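Local coordinates for Lys-gingipain catalytic subunit (Porphyromonas gingivalis, PDB 6I9A), which cleaves proteins after lysine as a secreted cysteine endopeptidase and is considered a virulence factor in periodontal disease, at residues A27-P30 / W31-K35; Q258-F261 / G262-I265. All blocks are in the same frame, centred on the assembly; numbering follows the deposited sequence.

Overall arrangement
Both contacts are local and lie within the C25 peptidase part of the chain, which is followed by an Ig-like domain. Contact 1 comes first, on helix 25-37, the crossover between strands 14-20 and 40-46 of the four-stranded parallel sheet. Contact 2 follows far along the chain, where the loop after strand 242-247 of the six-stranded mixed sheet enters helix 261-267. Their centres are about 23 Å apart and their nearest atoms about 14 Å apart, without touching. Contact 1 lies away from the catalytic and metal sites. Contact 2 supplies Glu263 to a calcium ion that also binds Asp85, just beyond strand 79-83, so this metal ties together segments associated with both sheets.

Contact 1 of 2, residues A27-P30 / W31-K35; sequences ALKP and WLTWK
Lys29 O accepts the backbone N-H of Thr33, with Thr33 N 2.9 Å away and an N-H...O angle of 160°, and Thr33 OG1 lies 3.0 Å from the same Lys29 O. The setting is helix 25-37, the crossover helix of a beta-alpha-beta unit between strands 14-20 and 40-46. Water 1 extends the cluster, accepting from Lys29 NZ at 2.9 Å and hydrogen-bonding to Thr33 OG1 at 2.9 Å. The lysine chain runs extended until chi4 (55°), where it bends and carries the ammonium to that water.

Pro30 has no N-H for the preceding turn, and the helix kinks there. The regular i-4 bonds return only at Leu32, whose N donates to Leu28 O at 3.0 Å; Trp31 N reaches the same Leu28 O only weakly. Trp34 N reaches Pro30 O at 3.1 Å, from 35° above the carbonyl plane.

Leu28, Trp31 and Leu32 make the apolar part of the contact. Leu28 and Trp31 both hold CG anti to the backbone N and point the same way, bringing Leu28 CD1 within 3.7 Å of Trp31 CE3. Leu32 comes in at a slant, its CG 3.9 Å from Leu28 CG, while its side chain also touches Val44 and Tyr46 of strand 40-46. Trp31 and Trp34 pack on helix 126-141, and their buried indole N-H groups are satisfied by Asp362 and Glu140 respectively, beyond the two segments. Lys35 NZ forms salt bridges to these same outside carboxylates, and Lys35 CE lies over one face of the Trp31 ring, offset toward the rim.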
loop_
_atom_site.group_PDB
_atom_site.type_symbol
_atom_site.label_atom_id
_atom_site.label_comp_id
_atom_site.label_asym_id
_atom_site.label_seq_id
_atom_site.Cartn_x
_atom_site.Cartn_y
_atom_site.Cartn_z
ATOM N N ALA A 27 -5.325 -11.799 16.966
ATOM C CA ALA A 27 -4.102 -11.431 16.258
ATOM C C ALA A 27 -4.186 -10.023 15.653
ATOM O O ALA A 27 -3.167 -9.342 15.529
ATOM C CB ALA A 27 -3.790 -12.461 15.166
ATOM N N LEU A 28 -5.379 -9.605 15.260
ATOM C CA LEU A 28 -5.520 -8.309 14.605
ATOM C C LEU A 28 -5.404 -7.150 15.594
ATOM O O LEU A 28 -5.089 -6.024 15.186
ATOM C CB LEU A 28 -6.905 -8.283 13.930
ATOM C CG LEU A 28 -7.202 -7.270 12.849
ATOM C CD1 LEU A 28 -6.163 -7.263 11.757
ATOM C CD2 LEU A 28 -8.609 -7.502 12.307
ATOM N N LYS A 29 -5.692 -7.386 16.887
ATOM C CA LYS A 29 -5.749 -6.272 17.844
ATOM C C LYS A 29 -4.521 -5.320 17.827
ATOM O O LYS A 29 -4.755 -4.115 17.817
ATOM C CB LYS A 29 -6.000 -6.791 19.273
ATOM C CG LYS A 29 -6.411 -5.627 20.178
ATOM C CD LYS A 29 -7.243 -5.996 21.392
ATOM C CE LYS A 29 -7.226 -4.861 22.410
ATOM N NZ LYS A 29 -7.654 -3.534 21.858
ATOM N N PRO A 30 -3.250 -5.771 17.836
ATOM C CA PRO A 30 -2.149 -4.793 17.883
ATOM C C PRO A 30 -2.109 -3.903 16.647
ATOM O O PRO A 30 -1.699 -2.735 16.711
ATOM C CB PRO A 30 -0.878 -5.654 17.981
ATOM C CG PRO A 30 -1.346 -6.991 18.456
ATOM C CD PRO A 30 -2.751 -7.162 17.971
ATOM N N TRP A 31 -2.569 -4.445 15.494
ATOM C CA TRP A 31 -2.597 -3.643 14.262
ATOM C C TRP A 31 -3.713 -2.604 14.380
ATOM O O TRP A 31 -3.484 -1.415 14.067
ATOM C CB TRP A 31 -2.823 -4.588 13.082
ATOM C CG TRP A 31 -2.763 -3.965 11.717
ATOM C CD1 TRP A 31 -1.636 -3.687 10.978
ATOM C CD2 TRP A 31 -3.882 -3.655 10.867
ATOM N NE1 TRP A 31 -1.998 -3.232 9.720
ATOM C CE2 TRP A 31 -3.367 -3.222 9.629
ATOM C CE3 TRP A 31 -5.273 -3.731 11.026
ATOM C CZ2 TRP A 31 -4.188 -2.853 8.564
ATOM C CZ3 TRP A 31 -6.100 -3.378 9.970
ATOM C CH2 TRP A 31 -5.557 -2.928 8.754
ATOM N N LEU A 32 -4.901 -3.000 14.846
ATOM C CA LEU A 32 -5.984 -2.022 15.037
ATOM C C LEU A 32 -5.612 -0.954 16.065
ATOM O O LEU A 32 -5.914 0.230 15.885
ATOM C CB LEU A 32 -7.266 -2.756 15.497
ATOM C CG LEU A 32 -7.820 -3.769 14.490
ATOM C CD1 LEU A 32 -8.910 -4.580 15.142
ATOM C CD2 LEU A 32 -8.260 -3.114 13.161
ATOM N N THR A 33 -4.926 -1.344 17.126
ATOM C CA THR A 33 -4.505 -0.383 18.161
ATOM C C THR A 33 -3.636 0.700 17.534
ATOM O O THR A 33 -3.842 1.893 17.732
ATOM C CB THR A 33 -3.792 -1.085 19.295
ATOM O OG1 THR A 33 -4.727 -1.965 19.936
ATOM C CG2 THR A 33 -3.177 -0.116 20.299
ATOM N N TRP A 34 -2.610 0.275 16.771
ATOM C CA TRP A 34 -1.698 1.235 16.122
ATOM C C TRP A 34 -2.407 2.101 15.087
ATOM O O TRP A 34 -2.183 3.303 15.034
ATOM C CB TRP A 34 -0.511 0.498 15.527
ATOM C CG TRP A 34 0.325 1.307 14.589
ATOM C CD1 TRP A 34 0.519 1.025 13.263
ATOM C CD2 TRP A 34 1.010 2.546 14.836
ATOM N NE1 TRP A 34 1.348 1.947 12.694
ATOM C CE2 TRP A 34 1.656 2.906 13.630
ATOM C CE3 TRP A 34 1.178 3.372 15.974
ATOM C CZ2 TRP A 34 2.425 4.064 13.518
ATOM C CZ3 TRP A 34 1.927 4.526 15.843
ATOM C CH2 TRP A 34 2.555 4.856 14.644
ATOM N N LYS A 35 -3.294 1.506 14.250
ATOM C CA LYS A 35 -3.994 2.322 13.265
ATOM C C LYS A 35 -4.850 3.390 13.948
ATOM O O LYS A 35 -4.886 4.526 13.510
ATOM C CB LYS A 35 -4.854 1.455 12.342
ATOM C CG LYS A 35 -4.036 0.498 11.450
ATOM C CD LYS A 35 -2.904 1.172 10.620
ATOM C CE LYS A 35 -2.325 0.148 9.684
ATOM N NZ LYS A 35 -1.275 0.693 8.799
HETATM O O HOH W 1 -7.535 -2.169 19.328
#

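Contact 2 of 2, residues Q258-F261 / G262-I265; sequences QPCF and GEVI. With CA (calcium ion), chain H.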
loop_
_atom_site.group_PDB
_atom_site.type_symbol
_atom_site.label_atom_id
_atom_site.label_comp_id
_atom_site.label_asym_id
_atom_site.label_seq_id
_atom_site.Cartn_x
_atom_site.Cartn_y
_atom_site.Cartn_z
ATOM N N GLN A 258 -1.949 -23.401 -3.986
ATOM C CA GLN A 258 -0.904 -23.161 -3.003
ATOM C C GLN A 258 -0.895 -21.670 -2.681
ATOM O O GLN A 258 -1.325 -20.884 -3.523
ATOM C CB GLN A 258 0.481 -23.595 -3.544
ATOM C CG GLN A 258 0.588 -25.109 -3.875
ATOM C CD GLN A 258 0.318 -26.051 -2.712
ATOM O OE1 GLN A 258 -0.131 -27.188 -2.908
ATOM N NE2 GLN A 258 0.571 -25.619 -1.490
ATOM N N PRO A 259 -0.350 -21.224 -1.550
ATOM C CA PRO A 259 -0.215 -19.779 -1.334
ATOM C C PRO A 259 0.588 -19.163 -2.495
ATOM O O PRO A 259 1.630 -19.690 -2.937
ATOM C CB PRO A 259 0.565 -19.681 -0.004
ATOM C CG PRO A 259 0.108 -20.966 0.718
ATOM C CD PRO A 259 0.151 -21.979 -0.384
ATOM N N CYS A 260 0.085 -18.056 -3.029
ATOM C CA CYS A 260 0.786 -17.459 -4.144
ATOM C C CYS A 260 2.018 -16.686 -3.659
ATOM O O CYS A 260 2.182 -16.436 -2.461
ATOM C CB CYS A 260 -0.152 -16.581 -4.969
ATOM S SG CYS A 260 -0.708 -15.061 -4.116
ATOM N N PHE A 261 2.872 -16.257 -4.593
ATOM C CA PHE A 261 4.067 -15.514 -4.275
ATOM C C PHE A 261 3.757 -14.295 -3.388
ATOM O O PHE A 261 4.471 -14.042 -2.403
ATOM C CB PHE A 261 4.711 -15.085 -5.613
ATOM C CG PHE A 261 5.991 -14.325 -5.474
ATOM C CD1 PHE A 261 5.989 -12.935 -5.315
ATOM C CD2 PHE A 261 7.214 -14.983 -5.567
ATOM C CE1 PHE A 261 7.181 -12.221 -5.233
ATOM C CE2 PHE A 261 8.410 -14.268 -5.493
ATOM C CZ PHE A 261 8.389 -12.887 -5.364
ATOM N N GLY A 262 2.709 -13.523 -3.742
ATOM C CA GLY A 262 2.405 -12.329 -2.945
ATOM C C GLY A 262 1.960 -12.658 -1.522
ATOM O O GLY A 262 2.204 -11.874 -0.593
ATOM N N GLU A 263 1.282 -13.813 -1.346
ATOM C CA GLU A 263 0.889 -14.243 -0.013
ATOM C C GLU A 263 2.136 -14.673 0.757
ATOM O O GLU A 263 2.312 -14.339 1.920
ATOM C CB GLU A 263 -0.126 -15.392 -0.105
ATOM C CG GLU A 263 -1.511 -14.879 -0.487
ATOM C CD GLU A 263 -2.515 -15.995 -0.722
ATOM O OE1 GLU A 263 -2.225 -16.943 -1.485
ATOM O OE2 GLU A 263 -3.645 -15.863 -0.205
ATOM N N VAL A 264 3.011 -15.482 0.118
ATOM C CA VAL A 264 4.198 -15.944 0.868
ATOM C C VAL A 264 5.084 -14.774 1.256
ATOM O O VAL A 264 5.586 -14.741 2.394
ATOM C CB VAL A 264 4.963 -16.996 0.027
ATOM C CG1 VAL A 264 6.282 -17.395 0.698
ATOM C CG2 VAL A 264 4.097 -18.243 -0.166
ATOM N N ILE A 265 5.316 -13.823 0.353
ATOM C CA ILE A 265 6.294 -12.777 0.642
ATOM C C ILE A 265 5.821 -11.889 1.805
ATOM O O ILE A 265 6.669 -11.307 2.494
ATOM C CB ILE A 265 6.630 -11.968 -0.636
ATOM C CG1 ILE A 265 8.031 -11.360 -0.538
ATOM C CG2 ILE A 265 5.532 -10.905 -0.963
ATOM C CD1 ILE A 265 8.495 -10.779 -1.917
HETATM CA CA CA H . -4.547 -18.039 -0.938
HETATM O O HOH W 2 -3.649 -19.167 -2.919
HETATM O O HOH W 3 -6.470 -19.507 -1.174
HETATM O O HOH W 4 -3.338 -19.889 -0.097
#
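A single carboxylate oxygen, Glu263 OE1, both binds a calcium ion and closes a capping box at the start of helix 261-267. Cys260 N donates to Glu263 OE1 at 3.0 Å, nearly straight at 165°; Glu263 OE1 receives it on its anti lone pair, the one directed away from OE2. In return Glu263 N makes a weak 3.6 Å bond to Cys260 SG, the thiol of the N-cap residue; chi1 of 69° places that sulfur between the backbone N and the carbonyl carbon.

Glu263 grips the calcium ion through both oxygens, OE1 at 2.6 Å and OE2 at 2.5 Å. Asp85 and Phe254 O complete the protein ligands, and Ser122 OG hydrogen-bonds OE2, so the bidentate metal bond, the Cys260 N-H and Ser122 together would hold the carboxylate's rotation. Three waters also bind the metal, and water 2 donates to Gln258 O, linking the loop to the site.

Beyond the cap, Val264 N bonds to Cys260 O and Ile265 N to Phe261 O, each at 2.9 Å. Val264 CG2 lies against Pro259 CB. Phe261 stacks with Trp222, and its CE1 meets Ile265 CD1 obliquely at 3.8 Å.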